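Local coordinates for DUF115 domain-containing protein (PDB 5MU5) that is a Maf glycosyltransferase involved in bacterial flagella formation, probably by attaching sugar to flagellin, at residues V414-R419 against D494-E499; V450-E455 against Y464-M469; K254-G259 against E534-D539; Y375-P380 against W541-W546. All coordinates share one frame; numbering follows the deposited sequence.

Contact 1: residues V414-R419 against D494-E499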
# COMPACT_ATOMS: atom_id res chain seq x y z
N VAL A 414 12.21 -13.15 -18.62
CA VAL A 414 11.42 -12.83 -17.44
C VAL A 414 11.63 -14.04 -16.52
O VAL A 414 10.73 -14.86 -16.35
CB VAL A 414 9.93 -12.68 -17.76
CG1 VAL A 414 9.16 -12.24 -16.51
CG2 VAL A 414 9.74 -11.65 -18.84
N ASP A 415 12.84 -14.13 -15.98
CA ASP A 415 13.27 -15.26 -15.18
C ASP A 415 12.76 -15.13 -13.74
O ASP A 415 12.14 -16.05 -13.22
CB ASP A 415 14.80 -15.35 -15.16
CG ASP A 415 15.40 -15.70 -16.52
OD1 ASP A 415 14.66 -15.78 -17.51
OD2 ASP A 415 16.64 -15.87 -16.59
N LEU A 416 13.05 -14.00 -13.11
CA LEU A 416 12.58 -13.72 -11.75
C LEU A 416 13.08 -14.80 -10.79
O LEU A 416 12.35 -15.25 -9.89
CB LEU A 416 11.05 -13.65 -11.72
CG LEU A 416 10.42 -12.74 -12.79
CD1 LEU A 416 8.91 -12.76 -12.69
CD2 LEU A 416 10.95 -11.33 -12.65
N GLY A 417 14.31 -15.25 -11.04
CA GLY A 417 14.97 -16.28 -10.27
C GLY A 417 15.93 -17.09 -11.11
O GLY A 417 15.90 -17.02 -12.33
N SER A 418 16.78 -17.87 -10.44
CA SER A 418 17.78 -18.69 -11.09
C SER A 418 17.51 -20.14 -10.83
O SER A 418 17.19 -20.54 -9.72
CB SER A 418 19.17 -18.39 -10.55
OG SER A 418 19.54 -17.06 -10.81
N ARG A 419 17.69 -20.91 -11.88
CA ARG A 419 17.62 -22.34 -11.86
C ARG A 419 18.56 -22.89 -10.79
O ARG A 419 19.65 -22.35 -10.54
CB ARG A 419 17.98 -22.84 -13.27
CG ARG A 419 18.08 -24.34 -13.46
CD ARG A 419 16.77 -25.05 -13.23
NE ARG A 419 15.74 -24.80 -14.25
CZ ARG A 419 14.50 -25.28 -14.15
NH1 ARG A 419 14.17 -26.01 -13.10
NH2 ARG A 419 13.60 -25.02 -15.07
N ASP A 494 13.51 -19.37 -18.80
CA ASP A 494 13.88 -20.45 -17.92
C ASP A 494 13.99 -19.92 -16.49
O ASP A 494 15.08 -19.83 -15.94
CB ASP A 494 15.18 -21.13 -18.36
CG ASP A 494 15.46 -22.44 -17.59
OD1 ASP A 494 14.56 -23.00 -16.91
OD2 ASP A 494 16.61 -22.92 -17.65
N GLY A 495 12.85 -19.57 -15.89
CA GLY A 495 12.83 -19.02 -14.53
C GLY A 495 11.61 -19.54 -13.81
O GLY A 495 11.22 -20.68 -14.05
N VAL A 496 11.02 -18.72 -12.95
CA VAL A 496 9.84 -19.14 -12.20
C VAL A 496 8.60 -19.34 -13.07
O VAL A 496 8.44 -18.70 -14.11
CB VAL A 496 9.37 -18.13 -11.11
CG1 VAL A 496 10.43 -17.91 -10.07
CG2 VAL A 496 8.90 -16.81 -11.73
N MET A 497 7.71 -20.19 -12.57
CA MET A 497 6.38 -20.36 -13.12
C MET A 497 5.56 -19.10 -12.80
O MET A 497 5.50 -18.62 -11.65
CB MET A 497 5.71 -21.59 -12.46
CG MET A 497 4.33 -21.92 -13.01
SD MET A 497 4.37 -22.45 -14.75
CE MET A 497 4.77 -24.18 -14.47
N ILE A 498 4.92 -18.54 -13.82
CA ILE A 498 4.04 -17.40 -13.66
C ILE A 498 2.60 -17.87 -13.94
O ILE A 498 2.34 -18.50 -14.96
CB ILE A 498 4.44 -16.28 -14.63
CG1 ILE A 498 5.91 -15.91 -14.42
CG2 ILE A 498 3.54 -15.08 -14.45
CD1 ILE A 498 6.50 -15.04 -15.52
N GLU A 499 1.69 -17.60 -13.02
CA GLU A 499 0.27 -17.92 -13.21
C GLU A 499 -0.26 -17.28 -14.49
O GLU A 499 0.16 -16.19 -14.89
CB GLU A 499 -0.60 -17.35 -12.08
CG GLU A 499 -0.44 -18.01 -10.73
CD GLU A 499 -1.33 -17.37 -9.67
OE1 GLU A 499 -2.57 -17.34 -9.84
OE2 GLU A 499 -0.79 -16.91 -8.64
O HOH W 1 10.12 -17.57 -15.95

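Contact 2: residues V450-E455 against Y464-M469. With EDO (1,2-ethanediol), chain G.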
# COMPACT_ATOMS: atom_id res chain seq x y z
N VAL A 450 18.60 -15.50 4.65
CA VAL A 450 18.11 -16.37 3.59
C VAL A 450 17.97 -15.43 2.39
O VAL A 450 17.30 -14.42 2.46
CB VAL A 450 16.79 -17.10 3.97
CG1 VAL A 450 16.26 -17.90 2.79
CG2 VAL A 450 17.01 -18.03 5.17
N PHE A 451 18.65 -15.76 1.31
CA PHE A 451 18.69 -14.84 0.16
C PHE A 451 17.63 -15.13 -0.87
O PHE A 451 17.36 -14.28 -1.74
CB PHE A 451 20.06 -14.94 -0.53
CG PHE A 451 21.18 -14.44 0.31
CD1 PHE A 451 21.81 -15.28 1.22
CD2 PHE A 451 21.56 -13.11 0.24
CE1 PHE A 451 22.83 -14.81 2.03
CE2 PHE A 451 22.57 -12.63 1.04
CZ PHE A 451 23.21 -13.48 1.94
N ASP A 452 17.03 -16.30 -0.76
CA ASP A 452 16.28 -16.89 -1.84
C ASP A 452 15.31 -17.89 -1.28
O ASP A 452 15.64 -18.58 -0.35
CB ASP A 452 17.25 -17.71 -2.73
CG ASP A 452 18.14 -16.86 -3.63
OD1 ASP A 452 17.63 -15.88 -4.22
OD2 ASP A 452 19.34 -17.21 -3.78
N VAL A 453 14.15 -18.01 -1.90
CA VAL A 453 13.23 -19.10 -1.62
C VAL A 453 13.07 -20.00 -2.85
O VAL A 453 13.13 -19.56 -3.97
CB VAL A 453 11.87 -18.58 -1.17
CG1 VAL A 453 12.05 -17.75 0.09
CG2 VAL A 453 11.18 -17.76 -2.25
N ARG A 454 12.85 -21.28 -2.60
CA ARG A 454 12.63 -22.25 -3.67
C ARG A 454 11.20 -22.17 -4.25
O ARG A 454 10.22 -22.26 -3.54
CB ARG A 454 12.92 -23.66 -3.16
CG ARG A 454 14.39 -23.87 -2.80
CD ARG A 454 14.64 -25.14 -2.00
NE ARG A 454 14.34 -26.35 -2.76
CZ ARG A 454 15.22 -27.06 -3.47
NH1 ARG A 454 16.49 -26.71 -3.54
NH2 ARG A 454 14.81 -28.15 -4.10
N GLU A 455 11.11 -22.02 -5.57
CA GLU A 455 9.82 -21.85 -6.22
C GLU A 455 9.72 -22.77 -7.42
O GLU A 455 10.73 -23.07 -8.03
CB GLU A 455 9.66 -20.40 -6.69
CG GLU A 455 9.54 -19.38 -5.58
CD GLU A 455 8.36 -19.64 -4.63
OE1 GLU A 455 7.22 -19.85 -5.11
OE2 GLU A 455 8.58 -19.65 -3.40
N TYR A 464 15.41 -20.59 -7.58
CA TYR A 464 15.57 -19.73 -6.43
C TYR A 464 15.21 -18.28 -6.77
O TYR A 464 15.70 -17.69 -7.74
CB TYR A 464 17.00 -19.83 -5.92
CG TYR A 464 17.29 -21.15 -5.26
CD1 TYR A 464 17.64 -22.26 -5.99
CD2 TYR A 464 17.20 -21.28 -3.89
CE1 TYR A 464 17.91 -23.47 -5.38
CE2 TYR A 464 17.46 -22.48 -3.26
CZ TYR A 464 17.83 -23.57 -4.01
OH TYR A 464 18.10 -24.74 -3.36
N SER A 465 14.37 -17.70 -5.95
CA SER A 465 13.85 -16.39 -6.20
C SER A 465 13.85 -15.55 -4.93
O SER A 465 13.76 -16.07 -3.83
CB SER A 465 12.45 -16.56 -6.75
OG SER A 465 11.91 -15.31 -7.14
N GLU A 466 13.94 -14.24 -5.09
CA GLU A 466 13.93 -13.28 -4.01
C GLU A 466 12.55 -12.70 -3.91
O GLU A 466 11.73 -12.82 -4.83
CB GLU A 466 14.88 -12.14 -4.32
CG GLU A 466 16.31 -12.55 -4.60
CD GLU A 466 17.08 -11.48 -5.36
OE1 GLU A 466 16.75 -10.27 -5.21
OE2 GLU A 466 18.01 -11.82 -6.13
N THR A 467 12.32 -11.98 -2.82
CA THR A 467 11.00 -11.43 -2.50
C THR A 467 10.49 -10.42 -3.53
O THR A 467 9.32 -10.48 -3.91
CB THR A 467 11.05 -10.85 -1.07
OG1 THR A 467 11.25 -11.94 -0.16
CG2 THR A 467 9.76 -10.10 -0.70
N ILE A 468 11.35 -9.53 -4.00
CA ILE A 468 10.95 -8.54 -5.01
C ILE A 468 10.50 -9.22 -6.31
O ILE A 468 9.59 -8.74 -7.02
CB ILE A 468 12.07 -7.50 -5.31
CG1 ILE A 468 11.64 -6.44 -6.35
CG2 ILE A 468 13.31 -8.17 -5.88
CD1 ILE A 468 10.44 -5.58 -5.99
N MET A 469 11.15 -10.34 -6.62
CA MET A 469 10.82 -11.12 -7.79
C MET A 469 9.46 -11.85 -7.67
O MET A 469 8.74 -12.03 -8.67
CB MET A 469 11.97 -12.05 -8.10
CG MET A 469 13.22 -11.25 -8.39
SD MET A 469 14.50 -12.19 -9.20
CE MET A 469 15.35 -13.06 -7.89
C1 EDO G . 18.14 -30.14 -4.01
O1 EDO G . 19.33 -29.37 -3.98
C2 EDO G . 17.89 -30.64 -5.42
O2 EDO G . 16.64 -30.12 -5.88

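Contact 3: residues K254-G259 against E534-D539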
# COMPACT_ATOMS: atom_id res chain seq x y z
N LYS A 254 8.13 18.62 -15.75
CA LYS A 254 9.08 18.82 -16.85
C LYS A 254 8.75 17.96 -18.04
O LYS A 254 8.94 18.37 -19.16
CB LYS A 254 10.50 18.51 -16.41
CG LYS A 254 10.99 19.35 -15.26
CD LYS A 254 11.13 20.80 -15.61
CE LYS A 254 12.31 21.00 -16.53
NZ LYS A 254 12.51 22.44 -16.78
N ASN A 255 8.27 16.75 -17.79
CA ASN A 255 7.89 15.87 -18.88
C ASN A 255 6.74 16.40 -19.72
O ASN A 255 6.67 16.13 -20.90
CB ASN A 255 7.52 14.50 -18.33
CG ASN A 255 8.72 13.64 -18.03
OD1 ASN A 255 9.76 13.79 -18.67
ND2 ASN A 255 8.59 12.73 -17.06
N MET A 256 5.83 17.15 -19.10
CA MET A 256 4.63 17.58 -19.79
C MET A 256 4.58 19.03 -20.21
O MET A 256 3.72 19.39 -21.00
CB MET A 256 3.44 17.31 -18.89
CG MET A 256 3.15 15.83 -18.77
SD MET A 256 1.91 15.62 -17.51
CE MET A 256 0.49 16.39 -18.31
N ARG A 257 5.49 19.83 -19.67
CA ARG A 257 5.56 21.26 -19.92
C ARG A 257 5.64 21.60 -21.40
O ARG A 257 4.80 22.32 -21.92
CB ARG A 257 6.80 21.83 -19.21
CG ARG A 257 6.97 23.34 -19.32
CD ARG A 257 5.93 24.04 -18.47
NE ARG A 257 5.91 25.47 -18.69
CZ ARG A 257 5.25 26.08 -19.68
NH1 ARG A 257 4.56 25.38 -20.58
NH2 ARG A 257 5.30 27.40 -19.77
N ASP A 258 6.66 21.04 -22.06
CA ASP A 258 7.06 21.38 -23.43
C ASP A 258 7.05 20.19 -24.34
O ASP A 258 6.88 19.05 -23.92
CB ASP A 258 8.53 21.84 -23.45
CG ASP A 258 8.82 23.00 -22.55
OD1 ASP A 258 8.57 24.16 -22.95
OD2 ASP A 258 9.35 22.76 -21.44
N GLY A 259 7.29 20.47 -25.62
CA GLY A 259 7.60 19.46 -26.62
C GLY A 259 6.59 18.39 -26.94
O GLY A 259 5.50 18.28 -26.35
N GLU A 534 0.85 21.83 -24.75
CA GLU A 534 0.95 22.70 -23.60
C GLU A 534 -0.44 22.92 -23.06
O GLU A 534 -0.58 23.31 -21.91
CB GLU A 534 1.54 24.04 -23.97
CG GLU A 534 3.00 23.99 -24.34
CD GLU A 534 3.49 25.30 -24.91
OE1 GLU A 534 3.20 26.37 -24.31
OE2 GLU A 534 4.17 25.26 -25.96
N GLU A 535 -1.45 22.72 -23.90
CA GLU A 535 -2.84 22.86 -23.49
C GLU A 535 -3.06 21.96 -22.28
O GLU A 535 -3.62 22.38 -21.26
CB GLU A 535 -3.83 22.46 -24.60
CG GLU A 535 -3.87 23.36 -25.84
CD GLU A 535 -2.76 23.09 -26.85
OE1 GLU A 535 -1.97 22.13 -26.71
OE2 GLU A 535 -2.67 23.87 -27.83
N LEU A 536 -2.62 20.71 -22.39
CA LEU A 536 -2.81 19.75 -21.32
C LEU A 536 -2.08 20.21 -20.07
O LEU A 536 -2.66 20.23 -18.98
CB LEU A 536 -2.33 18.36 -21.71
CG LEU A 536 -2.51 17.32 -20.61
CD1 LEU A 536 -3.93 17.34 -20.05
CD2 LEU A 536 -2.13 15.94 -21.13
N PHE A 537 -0.82 20.60 -20.22
CA PHE A 537 -0.08 21.08 -19.08
C PHE A 537 -0.82 22.21 -18.35
O PHE A 537 -0.97 22.16 -17.13
CB PHE A 537 1.34 21.52 -19.47
CG PHE A 537 2.05 22.24 -18.37
CD1 PHE A 537 2.67 21.53 -17.35
CD2 PHE A 537 2.06 23.63 -18.33
CE1 PHE A 537 3.30 22.20 -16.31
CE2 PHE A 537 2.69 24.30 -17.30
CZ PHE A 537 3.31 23.58 -16.29
N HIS A 538 -1.25 23.23 -19.07
CA HIS A 538 -1.90 24.38 -18.44
C HIS A 538 -3.23 24.03 -17.82
O HIS A 538 -3.56 24.52 -16.75
CB HIS A 538 -2.07 25.53 -19.43
CG HIS A 538 -0.79 26.19 -19.80
ND1 HIS A 538 0.03 26.79 -18.87
CD2 HIS A 538 -0.18 26.35 -21.00
CE1 HIS A 538 1.09 27.30 -19.48
NE2 HIS A 538 0.99 27.04 -20.77
N ASP A 539 -4.00 23.18 -18.49
CA ASP A 539 -5.25 22.70 -17.96
C ASP A 539 -5.04 22.09 -16.57
O ASP A 539 -5.74 22.44 -15.63
CB ASP A 539 -5.87 21.65 -18.88
CG ASP A 539 -7.16 21.10 -18.35
OD1 ASP A 539 -8.12 21.88 -18.18
OD2 ASP A 539 -7.21 19.88 -18.09

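Contact 4: residues Y375-P380 against W541-W546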
# COMPACT_ATOMS: atom_id res chain seq x y z
N TYR A 375 0.14 12.11 -9.97
CA TYR A 375 -1.09 11.57 -10.54
C TYR A 375 -2.23 12.55 -10.33
O TYR A 375 -2.92 12.95 -11.26
CB TYR A 375 -1.45 10.22 -9.92
CG TYR A 375 -2.67 9.62 -10.56
CD1 TYR A 375 -2.57 8.94 -11.78
CD2 TYR A 375 -3.94 9.76 -9.98
CE1 TYR A 375 -3.68 8.40 -12.40
CE2 TYR A 375 -5.06 9.23 -10.60
CZ TYR A 375 -4.92 8.56 -11.81
OH TYR A 375 -6.02 8.03 -12.44
N ALA A 376 -2.39 12.98 -9.09
CA ALA A 376 -3.48 13.86 -8.74
C ALA A 376 -3.35 15.18 -9.47
O ALA A 376 -4.34 15.77 -9.85
CB ALA A 376 -3.49 14.09 -7.24
N LEU A 377 -2.14 15.65 -9.67
CA LEU A 377 -1.97 16.97 -10.24
C LEU A 377 -2.09 16.92 -11.78
O LEU A 377 -2.82 17.72 -12.37
CB LEU A 377 -0.63 17.54 -9.79
CG LEU A 377 -0.53 19.07 -9.74
CD1 LEU A 377 0.81 19.49 -9.14
CD2 LEU A 377 -0.70 19.67 -11.13
N PHE A 378 -1.44 15.94 -12.40
CA PHE A 378 -1.28 15.91 -13.86
C PHE A 378 -2.09 14.90 -14.68
O PHE A 378 -2.18 15.04 -15.90
CB PHE A 378 0.20 15.71 -14.20
CG PHE A 378 1.05 16.90 -13.92
CD1 PHE A 378 0.88 18.06 -14.65
CD2 PHE A 378 2.05 16.86 -12.96
CE1 PHE A 378 1.67 19.17 -14.41
CE2 PHE A 378 2.84 17.97 -12.71
CZ PHE A 378 2.64 19.13 -13.43
N SER A 379 -2.65 13.87 -14.05
CA SER A 379 -3.43 12.89 -14.79
C SER A 379 -4.67 13.53 -15.37
O SER A 379 -5.37 14.23 -14.66
CB SER A 379 -3.88 11.74 -13.92
OG SER A 379 -4.59 10.78 -14.68
N PRO A 380 -4.93 13.30 -16.67
CA PRO A 380 -6.16 13.78 -17.24
C PRO A 380 -7.29 12.76 -17.09
O PRO A 380 -8.35 12.97 -17.62
CB PRO A 380 -5.81 13.99 -18.73
CG PRO A 380 -4.70 13.04 -18.99
CD PRO A 380 -4.02 12.73 -17.68
N TRP A 541 -1.98 22.17 -14.54
CA TRP A 541 -1.23 23.04 -13.62
C TRP A 541 -1.95 24.27 -13.07
O TRP A 541 -1.89 24.54 -11.87
CB TRP A 541 0.05 23.52 -14.30
CG TRP A 541 0.98 24.21 -13.38
CD1 TRP A 541 1.29 25.53 -13.39
CD2 TRP A 541 1.75 23.62 -12.33
NE1 TRP A 541 2.22 25.81 -12.41
CE2 TRP A 541 2.52 24.65 -11.75
CE3 TRP A 541 1.89 22.32 -11.86
CZ2 TRP A 541 3.39 24.42 -10.69
CZ3 TRP A 541 2.76 22.09 -10.82
CH2 TRP A 541 3.50 23.14 -10.24
N ASP A 542 -2.64 25.00 -13.94
CA ASP A 542 -3.25 26.29 -13.59
C ASP A 542 -4.56 26.21 -12.80
O ASP A 542 -5.07 27.25 -12.38
CB ASP A 542 -3.53 27.13 -14.86
CG ASP A 542 -2.27 27.44 -15.65
OD1 ASP A 542 -1.17 27.45 -15.07
OD2 ASP A 542 -2.39 27.69 -16.87
N ARG A 543 -5.11 25.02 -12.59
CA ARG A 543 -6.44 24.91 -11.98
C ARG A 543 -6.48 25.09 -10.46
O ARG A 543 -7.56 25.12 -9.87
CB ARG A 543 -7.08 23.58 -12.37
CG ARG A 543 -6.57 22.37 -11.61
CD ARG A 543 -7.22 21.14 -12.17
NE ARG A 543 -7.07 19.94 -11.34
CZ ARG A 543 -5.98 19.17 -11.28
NH1 ARG A 543 -4.87 19.48 -11.93
NH2 ARG A 543 -6.01 18.09 -10.53
N GLU A 544 -5.31 25.19 -9.84
CA GLU A 544 -5.22 25.41 -8.40
C GLU A 544 -3.86 25.98 -8.01
O GLU A 544 -2.85 25.70 -8.66
CB GLU A 544 -5.46 24.09 -7.67
CG GLU A 544 -5.76 24.25 -6.19
CD GLU A 544 -6.06 22.93 -5.51
OE1 GLU A 544 -6.74 22.07 -6.12
OE2 GLU A 544 -5.62 22.74 -4.35
N ASP A 545 -3.85 26.81 -6.97
CA ASP A 545 -2.61 27.34 -6.41
C ASP A 545 -2.06 26.25 -5.46
O ASP A 545 -2.48 26.14 -4.32
CB ASP A 545 -2.87 28.67 -5.68
CG ASP A 545 -1.59 29.31 -5.18
OD1 ASP A 545 -0.54 28.63 -5.15
OD2 ASP A 545 -1.63 30.50 -4.79
N TRP A 546 -1.13 25.46 -5.97
CA TRP A 546 -0.64 24.27 -5.27
C TRP A 546 0.07 24.58 -3.95
O TRP A 546 -0.28 24.02 -2.92
CB TRP A 546 0.23 23.41 -6.21
CG TRP A 546 -0.51 23.08 -7.52
CD1 TRP A 546 -0.21 23.53 -8.77
CD2 TRP A 546 -1.68 22.26 -7.65
NE1 TRP A 546 -1.12 23.03 -9.69
CE2 TRP A 546 -2.03 22.26 -9.02
CE3 TRP A 546 -2.47 21.54 -6.75
CZ2 TRP A 546 -3.13 21.55 -9.51
CZ3 TRP A 546 -3.56 20.83 -7.23
CH2 TRP A 546 -3.88 20.85 -8.60

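Contact 1: residues V414-R419 against D494-E499
Asp415 and Gly495 bring the two backbones within 3.8 Å, measured CA to CA, and just beyond this crossing Val496 N gives a nearly straight hydrogen bond (160°) to Asp415 O at 2.9 Å, lying in the carbonyl plane. Gly495 CA turns a hydrogen to the same oxygen, and a CB at this position would collide with it. A water ties the chains a second time by donating to both Val414 O and Val496 O. Val496 then closes over the turn at Leu416: Val496 CG1 comes to 3.3 Å from Leu416 O, while Val496 CG2 rests on Leu416 CB at 3.8 Å. Further along, Ile498 CD1 meets Val414 CG1 at 4.0 Å, the two side chains crossing at about a right angle. From helix 467-482, Leu476 packs on Val414, and Arg473 lies against Leu416 and Val496. The other end is polar. Arg419 leaves with CG anti to the backbone N (chi1 175°) and bends twice, at chi2 and chi3, which carries its guanidinium edge to Asp494. Arg419 NH2 forms a salt bridge of 2.9 Å to Asp494 OD1, and Arg419 NE adds a long, weak bond to that oxygen; NH1 is taken by Gly460 O. Asp415 turns its carboxylate to Ser283, whose hydroxyl also pairs with Asp494 N. Both segments follow the C-terminal ends of neighbouring parallel strands, 408-412 and 488-491, so this is a meeting of loops at the rim of a Rossmann-like sheet, the rim where such folds commonly hold their binding sites.

Contact 2: residues V450-E455 against Y464-M469
Val453 and Ser465 form an antiparallel hydrogen-bonded pair in the beta hairpin of strands 453-456 and 462-465, with Val453 N to Ser465 O at 2.8 Å (169°) and Ser465 N to Val453 O at 3.0 Å. Next to it Arg454 and Tyr464 are a non-hydrogen-bonded pair, and their side chains run out together on one face of the sheet, pointing the same way. Arg454 CG packs 3.4 Å from Tyr464 CE2; the bend at chi3 then turns the guanidinium nearly upright to the ring (83° between planes), and Arg454 NH1 donates in the guanidinium plane to Tyr464 OH at 2.6 Å, a short but bent bond (134°). At the ring's near end, Asp452 CB touches the edge at Tyr464 CD2, 3.8 Å away. A leucine in place of Tyr464 would probably leave Arg454 NH1 without its hydroxyl acceptor and the arginine chain without a ring to lie along, freeing it to swing. The other face carries Val453 and Ser465, whose hydroxyl bonds to Leu416 O. Past the strand, Glu466 takes the N-cap position of helix 467-482, Glu466 CG lying 3.5 Å from Phe451 O; its carboxylate stays near that of Asp452, a proximity likely to be mildly unfavourable at this exposed spot. Beyond the tyrosine, the remaining arm of the guanidinium holds a 1,2-ethanediol, probably from the crystallisation liquor: Arg454 NH2 donates almost straight to its O2 at 3.2 Å.

Contact 3: residues K254-G259 against E534-D539
Met256 and Arg257, near the end of helix 242-257, pack against helix 534-541 in a helix-helix contact made mostly by side chains. Met256 comes first: its chain is bent at chi3, and Met256 CE meets Leu536 CD2 at 3.9 Å, while Met256 O lies 3.5 Å from Phe537 CB. Arg257 follows and covers the most surface. Although its CB points away from the other helix, the bend at chi2 (71°) folds the chain back over the Phe537 ring. Arg257 CD sits over the face of the Phe537 ring in a CH-pi contact, 3.6 Å from the centroid, and the guanidinium continues across the ring almost parallel to it, the planes 6° apart. The charge itself is answered from a third element, since NE forms a salt bridge with Glu648; Tyr253 meets the Phe537 ring edge-to-face and Phe378 touches it. The backbone of Arg257 serves too, Arg257 O lying 3.4 Å from Glu534 CG. At the tip of the side chain, Arg257 NH1 comes within 4.1 Å of Glu534 OE1, too distant for a salt bridge, and 3.9 Å of His538 NE2.

Contact 4: residues Y375-P380 against W541-W546
The turn that links helix 534-541 to helix 546-564 closes over the C-terminal end of helix 373-378, where Arg543 grips two successive carbonyls that the helix leaves at its last turn. Its guanidinium lies edge-on to them: Arg543 NH2 donates to Ala376 O at 2.9 Å, and Arg543 NH1 donates to Leu377 O at 2.7 Å, on a lone pair in the carbonyl plane. The chain starts with CG between the backbone N and carbonyl carbon (chi1 78°) and runs extended to NE, giving it the span to reach across. NH1 also bonds to Arg540 O, so the group is held against rotation, and its positive charge probably suits the partial negative end of the helix. Below this grip, Leu377 is wedged among aromatic rings. Leu377 CG sits over one face of Trp546, 3.7 Å from the six-membered ring's centroid, and Leu377 CD1 touches Trp541 CZ3 at 3.7 Å. Phe378 runs alongside Trp541 with nearly parallel planes (10°), but slid apart so that they barely overlap; the closest approach is Phe378 CZ to Trp541 CE3, 3.6 Å. Trp546 itself is fixed by its indole nitrogen, Trp546 NE1 donating to Trp541 O at 2.8 Å, while Glu544 O lies over its other face. Replacing Trp546 by alanine is likely to uncover Leu377 CG and leave Trp541 O without the NE1 donor. An arginine bonded to the last carbonyls of a helix, above an apolar cluster, is consistent with a junction between the MptE-like region and the Maf helical bundle.

How the contacts relate
The four contacts fall into two pairs far apart in space, each pair with centres about 11 Å apart and the pairs 40 to 42 Å from each other. Contacts 1, 3 and 4 are partly buried; contact 2 lies at the surface. Contacts 1 and 2 share the small antiparallel sheet, strand 418-419 bonding to 462-465 through Ser418 O and Tyr464 N. Contact 2 has paired strand bonds, whereas contact 1 combines one direct backbone bond with a water bridge, a salt bridge and apolar packing. Contacts 3 and 4 alternate along the chain and meet through Met256 and Phe537, both packed on Phe378; here aromatic and aliphatic side chains dominate, with arginine laid on a ring in contact 3 and hydrogen-bonded to helix-end carbonyls in contact 4.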